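Transcriptional regulator, LacI family (Lactobacillus brevis, PDB 3JY6) probably binds DNA at regulatory sequences and controls transcription as a LacI-type regulator with a periplasmic-binding-protein-like domain. Local coordinates at residues A[181-194]-A[209-222]. Numbering follows the deposited sequence.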
ATOM      1  N   GLN A 181      17.231 -21.983  23.087  1.00 26.88           N
ATOM      2  CA  GLN A 181      16.541 -22.690  22.017  1.00 27.24           C
ATOM      3  C   GLN A 181      16.576 -21.833  20.754  1.00 26.37           C
ATOM      4  O   GLN A 181      16.420 -20.613  20.837  1.00 25.70           O
ATOM      5  CB  GLN A 181      15.089 -22.988  22.433  1.00 27.88           C
ATOM      6  CG  GLN A 181      14.937 -24.333  23.148  1.00 31.44           C
ATOM      7  CD  GLN A 181      13.552 -24.584  23.744  1.00 35.35           C
ATOM      8  OE1 GLN A 181      12.521 -24.226  23.163  1.00 34.46           O
ATOM      9  NE2 GLN A 181      13.527 -25.231  24.909  1.00 36.80           N
ATOM     10  N   LYS A 182      16.827 -22.453  19.596  1.00 25.92           N
ATOM     11  CA  LYS A 182      16.830 -21.708  18.337  1.00 25.69           C
ATOM     12  C   LYS A 182      15.429 -21.136  18.295  1.00 24.12           C
ATOM     13  O   LYS A 182      14.468 -21.814  18.662  1.00 22.78           O
ATOM     14  CB  LYS A 182      17.068 -22.619  17.122  1.00 27.12           C
ATOM     15  CG  LYS A 182      18.512 -23.049  16.936  1.00 27.95           C
ATOM     16  CD  LYS A 182      18.706 -23.925  15.690  1.00 28.11           C
ATOM     17  CE  LYS A 182      18.576 -23.130  14.391  1.00 29.52           C
ATOM     18  NZ  LYS A 182      18.914 -23.948  13.180  1.00 28.53           N
ATOM     19  N   THR A 183      15.319 -19.895  17.843  1.00 23.82           N
ATOM     20  CA  THR A 183      14.037 -19.209  17.843  1.00 22.81           C
ATOM     21  C   THR A 183      13.573 -18.645  16.506  1.00 21.79           C
ATOM     22  O   THR A 183      14.383 -18.174  15.711  1.00 20.61           O
ATOM     23  CB  THR A 183      14.088 -18.040  18.849  1.00 23.91           C
ATOM     24  OG1 THR A 183      14.496 -18.537  20.127  1.00 24.24           O
ATOM     25  CG2 THR A 183      12.722 -17.362  18.974  1.00 24.86           C
ATOM     26  N   VAL A 184      12.258 -18.689  16.285  1.00 21.54           N
ATOM     27  CA  VAL A 184      11.637 -18.122  15.088  1.00 21.97           C
ATOM     28  C   VAL A 184      10.677 -17.024  15.548  1.00 21.79           C
ATOM     29  O   VAL A 184       9.760 -17.293  16.336  1.00 20.60           O
ATOM     30  CB  VAL A 184      10.706 -19.090  14.331  1.00 23.27           C
ATOM     31  CG1 VAL A 184      10.813 -18.841  12.838  1.00 24.12           C
ATOM     32  CG2 VAL A 184      10.956 -20.507  14.721  1.00 23.56           C
ATOM     33  N   ALA A 185      10.878 -15.806  15.062  1.00 19.72           N
ATOM     34  CA  ALA A 185       9.970 -14.716  15.389  1.00 19.17           C
ATOM     35  C   ALA A 185       8.923 -14.860  14.271  1.00 19.77           C
ATOM     36  O   ALA A 185       9.252 -14.722  13.091  1.00 18.38           O
ATOM     37  CB  ALA A 185      10.691 -13.377  15.300  1.00 16.70           C
ATOM     38  N   PHE A 186       7.680 -15.164  14.644  1.00 18.79           N
ATOM     39  CA  PHE A 186       6.594 -15.392  13.682  1.00 18.52           C
ATOM     40  C   PHE A 186       5.516 -14.293  13.747  1.00 18.55           C
ATOM     41  O   PHE A 186       4.740 -14.221  14.697  1.00 17.59           O
ATOM     42  CB  PHE A 186       5.995 -16.773  13.986  1.00 16.99           C
ATOM     43  CG  PHE A 186       5.222 -17.411  12.847  1.00 15.26           C
ATOM     44  CD1 PHE A 186       5.207 -18.803  12.728  1.00 13.78           C
ATOM     45  CD2 PHE A 186       4.458 -16.660  11.964  1.00 13.48           C
ATOM     46  CE1 PHE A 186       4.443 -19.436  11.753  1.00 14.99           C
ATOM     47  CE2 PHE A 186       3.690 -17.276  10.987  1.00 13.40           C
ATOM     48  CZ  PHE A 186       3.679 -18.668  10.879  1.00 16.55           C
ATOM     49  N   ALA A 187       5.493 -13.436  12.733  1.00 17.71           N
ATOM     50  CA  ALA A 187       4.517 -12.353  12.657  1.00 18.78           C
ATOM     51  C   ALA A 187       3.235 -12.874  12.006  1.00 19.60           C
ATOM     52  O   ALA A 187       3.268 -13.465  10.926  1.00 20.02           O
ATOM     53  CB  ALA A 187       5.089 -11.188  11.842  1.00 18.43           C
ATOM     54  N   LEU A 188       2.107 -12.660  12.674  1.00 20.64           N
ATOM     55  CA  LEU A 188       0.817 -13.095  12.158  1.00 21.93           C
ATOM     56  C   LEU A 188       0.223 -12.094  11.177  1.00 22.21           C
ATOM     57  O   LEU A 188      -0.731 -12.404  10.469  1.00 23.93           O
ATOM     58  CB  LEU A 188      -0.151 -13.341  13.312  1.00 22.88           C
ATOM     59  CG  LEU A 188      -0.320 -14.802  13.744  1.00 25.86           C
ATOM     60  CD1 LEU A 188       1.023 -15.516  13.792  1.00 25.14           C
ATOM     61  CD2 LEU A 188      -1.024 -14.829  15.083  1.00 24.96           C
ATOM     62  N   LYS A 189       0.804 -10.902  11.117  1.00 23.02           N
ATOM     63  CA  LYS A 189       0.320  -9.867  10.215  1.00 24.82           C
ATOM     64  C   LYS A 189       1.496  -9.158   9.570  1.00 23.50           C
ATOM     65  O   LYS A 189       2.520  -8.917  10.206  1.00 24.50           O
ATOM     66  CB  LYS A 189      -0.555  -8.859  10.978  1.00 28.80           C
ATOM     67  CG  LYS A 189      -1.312  -7.888  10.078  1.00 32.28           C
ATOM     68  CD  LYS A 189      -2.189  -6.915  10.870  1.00 33.58           C
ATOM     69  CE  LYS A 189      -2.968  -5.980   9.929  1.00 36.75           C
ATOM     70  NZ  LYS A 189      -3.857  -5.016  10.656  1.00 37.43           N
ATOM     71  N   GLU A 190       1.338  -8.809   8.301  1.00 23.10           N
ATOM     72  CA  GLU A 190       2.392  -8.151   7.549  1.00 22.54           C
ATOM     73  C   GLU A 190       2.997  -6.891   8.196  1.00 22.62           C
ATOM     74  O   GLU A 190       4.225  -6.747   8.249  1.00 21.54           O
ATOM     75  CB  GLU A 190       1.876  -7.843   6.134  1.00 22.10           C
ATOM     76  CG  GLU A 190       2.906  -7.232   5.201  1.00 23.04           C
ATOM     77  CD  GLU A 190       2.718  -7.644   3.744  1.00 25.70           C
ATOM     78  OE1 GLU A 190       1.587  -7.565   3.210  1.00 28.38           O
ATOM     79  OE2 GLU A 190       3.717  -8.049   3.121  1.00 26.41           O
ATOM     80  N   ARG A 191       2.156  -5.990   8.696  1.00 21.40           N
ATOM     81  CA  ARG A 191       2.652  -4.749   9.293  1.00 22.01           C
ATOM     82  C   ARG A 191       3.675  -4.943  10.402  1.00 20.58           C
ATOM     83  O   ARG A 191       4.657  -4.208  10.480  1.00 21.44           O
ATOM     84  CB  ARG A 191       1.486  -3.908   9.821  1.00 23.52           C
ATOM     85  CG  ARG A 191       0.601  -4.625  10.820  1.00 26.12           C
ATOM     86  CD  ARG A 191      -0.583  -3.739  11.204  1.00 27.22           C
ATOM     87  NE  ARG A 191      -0.131  -2.518  11.864  1.00 30.48           N
ATOM     88  CZ  ARG A 191      -0.939  -1.548  12.283  1.00 30.63           C
ATOM     89  NH1 ARG A 191      -2.252  -1.656  12.109  1.00 29.74           N
ATOM     90  NH2 ARG A 191      -0.436  -0.470  12.872  1.00 30.86           N
ATOM     91  N   TRP A 192       3.441  -5.924  11.263  1.00 20.24           N
ATOM     92  CA  TRP A 192       4.354  -6.196  12.364  1.00 20.47           C
ATOM     93  C   TRP A 192       5.704  -6.682  11.850  1.00 20.47           C
ATOM     94  O   TRP A 192       6.747  -6.318  12.393  1.00 19.92           O
ATOM     95  CB  TRP A 192       3.726  -7.223  13.303  1.00 23.13           C
ATOM     96  CG  TRP A 192       2.415  -6.753  13.904  1.00 24.37           C
ATOM     97  CD1 TRP A 192       1.300  -7.506  14.128  1.00 26.45           C
ATOM     98  CD2 TRP A 192       2.089  -5.424  14.330  1.00 24.66           C
ATOM     99  NE1 TRP A 192       0.293  -6.727  14.665  1.00 25.29           N
ATOM    100  CE2 TRP A 192       0.755  -5.447  14.803  1.00 26.25           C
ATOM    101  CE3 TRP A 192       2.798  -4.212  14.370  1.00 27.78           C
ATOM    102  CZ2 TRP A 192       0.107  -4.301  15.294  1.00 27.12           C
ATOM    103  CZ3 TRP A 192       2.150  -3.068  14.860  1.00 28.43           C
ATOM    104  CH2 TRP A 192       0.819  -3.129  15.318  1.00 26.47           C
ATOM    105  N   LEU A 193       5.690  -7.490  10.793  1.00 19.47           N
ATOM    106  CA  LEU A 193       6.935  -7.990  10.227  1.00 20.32           C
ATOM    107  C   LEU A 193       7.695  -6.811   9.622  1.00 21.26           C
ATOM    108  O   LEU A 193       8.910  -6.692   9.782  1.00 22.60           O
ATOM    109  CB  LEU A 193       6.632  -9.066   9.165  1.00 22.10           C
ATOM    110  CG  LEU A 193       7.775  -9.914   8.598  1.00 24.67           C
ATOM    111  CD1 LEU A 193       7.235 -11.257   8.148  1.00 23.77           C
ATOM    112  CD2 LEU A 193       8.448  -9.184   7.436  1.00 26.79           C
ATOM    113  N   LEU A 194       6.962  -5.912   8.967  1.00 21.54           N
ATOM    114  CA  LEU A 194       7.567  -4.755   8.315  1.00 23.83           C
ATOM    115  C   LEU A 194       8.068  -3.707   9.290  1.00 22.77           C
ATOM    116  O   LEU A 194       9.058  -3.047   9.028  1.00 23.83           O
ATOM    117  CB  LEU A 194       6.568  -4.087   7.353  1.00 27.19           C
ATOM    118  CG  LEU A 194       5.960  -4.919   6.222  1.00 29.21           C
ATOM    119  CD1 LEU A 194       4.864  -4.124   5.542  1.00 29.77           C
ATOM    120  CD2 LEU A 194       7.035  -5.309   5.223  1.00 31.07           C
ATOM    121  N   GLN A 209      20.698 -18.753  12.353  1.00 31.23           N
ATOM    122  CA  GLN A 209      21.505 -19.828  12.921  1.00 29.92           C
ATOM    123  C   GLN A 209      20.965 -20.151  14.307  1.00 29.41           C
ATOM    124  O   GLN A 209      20.889 -21.315  14.707  1.00 28.18           O
ATOM    125  CB  GLN A 209      22.968 -19.398  13.017  1.00 32.73           C
ATOM    126  CG  GLN A 209      23.592 -19.075  11.668  1.00 34.50           C
ATOM    127  CD  GLN A 209      24.869 -19.837  11.430  1.00 37.38           C
ATOM    128  OE1 GLN A 209      25.853 -19.660  12.148  1.00 40.90           O
ATOM    129  NE2 GLN A 209      24.864 -20.698  10.415  1.00 39.26           N
ATOM    130  N   THR A 210      20.596 -19.106  15.038  1.00 25.98           N
ATOM    131  CA  THR A 210      20.040 -19.274  16.371  1.00 26.17           C
ATOM    132  C   THR A 210      18.672 -18.582  16.439  1.00 23.92           C
ATOM    133  O   THR A 210      17.797 -18.966  17.218  1.00 22.24           O
ATOM    134  CB  THR A 210      21.002 -18.700  17.438  1.00 26.68           C
ATOM    135  OG1 THR A 210      20.411 -18.844  18.735  1.00 32.18           O
ATOM    136  CG2 THR A 210      21.302 -17.233  17.170  1.00 26.23           C
ATOM    137  N   VAL A 211      18.496 -17.573  15.589  1.00 21.83           N
ATOM    138  CA  VAL A 211      17.248 -16.826  15.504  1.00 20.07           C
ATOM    139  C   VAL A 211      16.901 -16.501  14.055  1.00 19.32           C
ATOM    140  O   VAL A 211      17.696 -15.890  13.341  1.00 18.37           O
ATOM    141  CB  VAL A 211      17.338 -15.490  16.254  1.00 21.44           C
ATOM    142  CG1 VAL A 211      16.011 -14.742  16.135  1.00 19.61           C
ATOM    143  CG2 VAL A 211      17.705 -15.727  17.697  1.00 20.36           C
ATOM    144  N   THR A 212      15.717 -16.909  13.615  1.00 18.74           N
ATOM    145  CA  THR A 212      15.283 -16.608  12.255  1.00 18.85           C
ATOM    146  C   THR A 212      13.911 -15.922  12.348  1.00 18.87           C
ATOM    147  O   THR A 212      13.438 -15.630  13.441  1.00 18.57           O
ATOM    148  CB  THR A 212      15.206 -17.896  11.377  1.00 17.06           C
ATOM    149  OG1 THR A 212      15.052 -17.518  10.006  1.00 17.01           O
ATOM    150  CG2 THR A 212      14.029 -18.765  11.779  1.00 18.97           C
ATOM    151  N   ALA A 213      13.271 -15.647  11.220  1.00 17.95           N
ATOM    152  CA  ALA A 213      11.967 -14.994  11.281  1.00 17.57           C
ATOM    153  C   ALA A 213      11.138 -15.264  10.051  1.00 18.78           C
ATOM    154  O   ALA A 213      11.669 -15.430   8.961  1.00 19.83           O
ATOM    155  CB  ALA A 213      12.132 -13.492  11.463  1.00 19.02           C
ATOM    156  N   THR A 214       9.824 -15.280  10.236  1.00 18.42           N
ATOM    157  CA  THR A 214       8.898 -15.533   9.157  1.00 18.01           C
ATOM    158  C   THR A 214       7.590 -14.836   9.502  1.00 17.45           C
ATOM    159  O   THR A 214       7.501 -14.111  10.494  1.00 13.22           O
ATOM    160  CB  THR A 214       8.633 -17.035   9.039  1.00 20.21           C
ATOM    161  OG1 THR A 214       7.797 -17.302   7.901  1.00 19.17           O
ATOM    162  CG2 THR A 214       7.954 -17.534  10.314  1.00 21.41           C
ATOM    163  N   GLY A 215       6.574 -15.088   8.691  1.00 16.53           N
ATOM    164  CA  GLY A 215       5.276 -14.497   8.932  1.00 16.97           C
ATOM    165  C   GLY A 215       4.439 -14.459   7.670  1.00 17.78           C
ATOM    166  O   GLY A 215       4.882 -14.897   6.600  1.00 14.79           O
ATOM    167  N   PHE A 216       3.218 -13.947   7.806  1.00 17.60           N
ATOM    168  CA  PHE A 216       2.310 -13.800   6.675  1.00 18.70           C
ATOM    169  C   PHE A 216       2.619 -12.422   6.109  1.00 19.18           C
ATOM    170  O   PHE A 216       2.395 -11.409   6.776  1.00 19.29           O
ATOM    171  CB  PHE A 216       0.861 -13.878   7.152  1.00 18.22           C
ATOM    172  CG  PHE A 216       0.445 -15.253   7.591  1.00 19.20           C
ATOM    173  CD1 PHE A 216      -0.358 -16.042   6.773  1.00 18.02           C
ATOM    174  CD2 PHE A 216       0.866 -15.765   8.820  1.00 17.91           C
ATOM    175  CE1 PHE A 216      -0.741 -17.326   7.169  1.00 18.54           C
ATOM    176  CE2 PHE A 216       0.491 -17.039   9.221  1.00 17.32           C
ATOM    177  CZ  PHE A 216      -0.316 -17.824   8.396  1.00 16.89           C
ATOM    178  N   ALA A 217       3.153 -12.396   4.890  1.00 20.33           N
ATOM    179  CA  ALA A 217       3.529 -11.158   4.226  1.00 22.00           C
ATOM    180  C   ALA A 217       3.588 -11.387   2.722  1.00 24.24           C
ATOM    181  O   ALA A 217       4.093 -12.407   2.272  1.00 23.44           O
ATOM    182  CB  ALA A 217       4.892 -10.700   4.730  1.00 25.07           C
ATOM    183  N   ASP A 218       3.083 -10.434   1.945  1.00 26.17           N
ATOM    184  CA  ASP A 218       3.090 -10.580   0.495  1.00 28.73           C
ATOM    185  C   ASP A 218       3.968  -9.562  -0.235  1.00 30.66           C
ATOM    186  O   ASP A 218       4.312  -9.760  -1.402  1.00 29.52           O
ATOM    187  CB  ASP A 218       1.652 -10.541  -0.030  1.00 29.41           C
ATOM    188  CG  ASP A 218       0.825 -11.734   0.448  1.00 33.15           C
ATOM    189  OD1 ASP A 218       1.041 -12.859  -0.067  1.00 35.02           O
ATOM    190  OD2 ASP A 218      -0.028 -11.556   1.348  1.00 32.40           O
ATOM    191  N   THR A 219       4.343  -8.489   0.454  1.00 32.90           N
ATOM    192  CA  THR A 219       5.181  -7.460  -0.135  1.00 37.00           C
ATOM    193  C   THR A 219       6.548  -8.018  -0.560  1.00 38.51           C
ATOM    194  O   THR A 219       7.169  -8.792   0.170  1.00 39.04           O
ATOM    195  CB  THR A 219       5.408  -6.323   0.847  1.00 38.52           C
ATOM    196  OG1 THR A 219       4.216  -5.538   0.994  1.00 39.49           O
ATOM    197  CG2 THR A 219       6.488  -5.481   0.341  1.00 40.64           C
ATOM    198  N   ASP A 220       7.024  -7.599  -1.728  1.00 40.74           N
ATOM    199  CA  ASP A 220       8.297  -8.080  -2.252  1.00 42.38           C
ATOM    200  C   ASP A 220       9.528  -7.507  -1.579  1.00 43.19           C
ATOM    201  O   ASP A 220      10.451  -8.234  -1.232  1.00 43.69           O
ATOM    202  CB  ASP A 220       8.436  -7.746  -3.735  1.00 45.06           C
ATOM    203  CG  ASP A 220       7.175  -7.986  -4.522  1.00 46.93           C
ATOM    204  OD1 ASP A 220       6.761  -9.156  -4.647  1.00 47.66           O
ATOM    205  OD2 ASP A 220       6.596  -6.999  -5.027  1.00 48.64           O
ATOM    206  N   PHE A 221       9.577  -6.193  -1.410  1.00 43.19           N
ATOM    207  CA  PHE A 221      10.805  -5.651  -0.838  1.00 41.85           C
ATOM    208  C   PHE A 221      11.336  -6.272   0.454  1.00 41.31           C
ATOM    209  O   PHE A 221      12.533  -6.200   0.723  1.00 42.14           O
ATOM    210  CB  PHE A 221      10.723  -4.127  -0.726  1.00 42.43           C
ATOM    211  CG  PHE A 221       9.534  -3.640   0.012  1.00 41.42           C
ATOM    212  CD1 PHE A 221       9.577  -3.536   1.400  1.00 41.33           C
ATOM    213  CD2 PHE A 221       8.391  -3.246  -0.679  1.00 40.07           C
ATOM    214  CE1 PHE A 221       8.489  -3.059   2.130  1.00 42.53           C
ATOM    215  CE2 PHE A 221       7.279  -2.764   0.020  1.00 39.41           C
ATOM    216  CZ  PHE A 221       7.331  -2.659   1.444  1.00 40.46           C
ATOM    217  N   ILE A 222      10.499  -6.901   1.266  1.00 40.67           N
ATOM    218  CA  ILE A 222      11.080  -7.516   2.473  1.00 40.41           C
ATOM    219  C   ILE A 222      11.710  -8.797   2.022  1.00 40.33           C
ATOM    220  O   ILE A 222      12.613  -9.316   2.673  1.00 40.05           O
ATOM    221  CB  ILE A 222      10.087  -8.064   3.425  1.00 41.76           C
ATOM    222  CG1 ILE A 222       8.730  -7.449   3.124  1.00 39.42           C
ATOM    223  CG2 ILE A 222      10.649  -7.959   4.825  1.00 41.94           C
ATOM    224  CD1 ILE A 222       7.637  -8.452   3.398  1.00 36.39           C
TER
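F186 and T214 meet flank to flank on the face of the two parallel strands that carries V184, F186, T212 and T214, and their contact shows how a small methyl can pack over one face of an aromatic ring. T214 CG2 lies 3.9 Å from the centroid of the F186 ring, 16° off its normal, a CH-pi contact. This methyl sits between the backbone N and carbonyl carbon of its own residue, because OG1 is anti to N (chi1 -175°) and is turned to the carbonyl of T230. At the rim of the same ring, F186 CE2 touches F216 CE2 at 3.7 Å. Further back along this face V184 CG1 presses on T212 CG2 at 3.4 Å, tighter than usual, with F118 of helix 107-119 covering both. A ladder of six backbone hydrogen bonds, T183 N to T210 O through F216 N to A187 O, runs along strands 183-187 and 211-215 and just past the ends of the second; the chain passes between them through helices 190-196 and 198-202, a beta-alpha-beta crossover at the edge of a parallel sheet, as in the Rossmann-like lobes of periplasmic-binding-protein folds. The loop after strand 211-215 runs against the first turn of the helix that starts at E190. There E190 OE2 accepts T219 N at 2.8 Å through its syn lone pair in a nearly straight bond (171°), and takes two weak ones, a bent one from D218 N and another from T219 OG1. With an alanine here, the amides of D218 and T219 would probably lose their shared acceptor and the loop would be freer to shift. Further along the helix, L193 CD2 meets I222 CG2 at 3.6 Å. The other end faces solvent: K182, partly exposed, lays its aliphatic chain past exposed Q209, CE 3.0 Å from Q209 O, while its NZ bonds to Q121 O.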